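PDB 3QNK: putative lipoprotein from Bacteroides fragilis, which probably binds glycans at the outer membrane as a SusD-like lipoprotein, its precise ligand being unknown. Local coordinates for residues 417-420 with 426-429. Sequence-based numbering, arbitrary orientation.
Sequences MIRQ and DLTE
One face of the R419 guanidinium is covered by L427, whose CD2 sits 3.8 Å above the plane, over the centre of the group. The two side chains meet at about a right angle, and L427 CG also lies 3.6 Å from the R419 methylene CD, making this a purely van der Waals contact. A bend at chi3 (99°) turns the guanidinium against the leucine, and its N-H groups are used by others: NE and NH2 form salt bridges with E442 and E285, while NH1 makes a weak hydrogen bond to the P425 carbonyl. Gripped at NE and NH2 by two carboxylates, the flat group is probably limited in its rotation. Away from the guanidinium, the Q420 amide and the D426 carboxylate approach each other with planes 36° apart. Q420 OE1 and D426 OD1, 3.5 Å from each other, are both acceptors and do not bond; D426 OD1 also lies 3.5 Å from Q420 CG. The backbone of L427 is tied to helix 408-420 by N416 and R412. Thus the loop following this helix folds back along it before helix 432-446 begins, and through E442 R419 links the helix's C-terminal end to that next helix, within the alpha-helical part of the SusD-like fold.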
# COMPACT_ATOMS: atom_id res chain seq x y z
N MSE B 417 -8.94 -26.19 -32.60
CA MSE B 417 -7.78 -26.78 -31.94
C MSE B 417 -8.05 -26.92 -30.44
O MSE B 417 -7.72 -27.94 -29.84
CB MSE B 417 -6.54 -25.91 -32.17
CG MSE B 417 -6.02 -25.99 -33.57
SE MSE B 417 -5.26 -27.74 -33.97
CE MSE B 417 -3.85 -27.86 -32.60
N ILE B 418 -8.72 -25.91 -29.86
CA ILE B 418 -9.10 -25.84 -28.45
C ILE B 418 -10.18 -26.90 -28.12
O ILE B 418 -10.11 -27.57 -27.07
CB ILE B 418 -9.53 -24.40 -28.10
CG1 ILE B 418 -8.35 -23.41 -28.28
CG2 ILE B 418 -10.17 -24.27 -26.72
CD1 ILE B 418 -7.01 -23.81 -27.68
N ARG B 419 -11.14 -27.08 -29.05
CA ARG B 419 -12.20 -28.08 -28.92
C ARG B 419 -11.65 -29.49 -29.12
O ARG B 419 -12.04 -30.41 -28.39
CB ARG B 419 -13.34 -27.83 -29.93
CG ARG B 419 -13.78 -26.40 -30.07
CD ARG B 419 -15.09 -26.40 -30.81
NE ARG B 419 -16.16 -26.26 -29.84
CZ ARG B 419 -17.19 -27.08 -29.73
NH1 ARG B 419 -17.35 -28.08 -30.57
NH2 ARG B 419 -18.08 -26.89 -28.78
N GLN B 420 -10.77 -29.68 -30.10
CA GLN B 420 -10.17 -30.99 -30.35
C GLN B 420 -9.43 -31.48 -29.11
O GLN B 420 -9.51 -32.67 -28.83
CB GLN B 420 -9.20 -30.97 -31.55
CG GLN B 420 -9.87 -31.08 -32.93
CD GLN B 420 -8.93 -30.72 -34.09
OE1 GLN B 420 -9.28 -29.92 -35.01
NE2 GLN B 420 -7.73 -31.34 -34.09
N ASP B 426 -15.73 -30.54 -34.04
CA ASP B 426 -15.42 -29.27 -34.68
C ASP B 426 -16.65 -28.41 -34.97
O ASP B 426 -17.73 -28.91 -35.29
CB ASP B 426 -14.65 -29.52 -35.99
CG ASP B 426 -13.18 -29.88 -35.77
OD1 ASP B 426 -12.74 -29.94 -34.57
OD2 ASP B 426 -12.45 -30.08 -36.77
N LEU B 427 -16.48 -27.09 -34.81
CA LEU B 427 -17.46 -26.10 -35.23
C LEU B 427 -17.45 -26.11 -36.77
O LEU B 427 -16.39 -26.26 -37.41
CB LEU B 427 -17.15 -24.71 -34.67
CG LEU B 427 -17.20 -24.56 -33.14
CD1 LEU B 427 -16.71 -23.22 -32.72
CD2 LEU B 427 -18.61 -24.77 -32.58
N THR B 428 -18.63 -26.00 -37.35
CA THR B 428 -18.92 -26.08 -38.78
C THR B 428 -19.35 -24.71 -39.34
O THR B 428 -19.29 -24.50 -40.57
CB THR B 428 -20.03 -27.12 -38.85
OG1 THR B 428 -19.41 -28.39 -38.84
CG2 THR B 428 -20.96 -26.96 -40.03
N GLU B 429 -19.80 -23.81 -38.45
CA GLU B 429 -20.35 -22.50 -38.73
C GLU B 429 -19.51 -21.69 -39.71
O GLU B 429 -18.32 -21.44 -39.49
CB GLU B 429 -20.59 -21.69 -37.44
CG GLU B 429 -21.50 -20.49 -37.65
CD GLU B 429 -22.80 -20.77 -38.38
OE1 GLU B 429 -23.67 -21.46 -37.80
OE2 GLU B 429 -22.93 -20.36 -39.56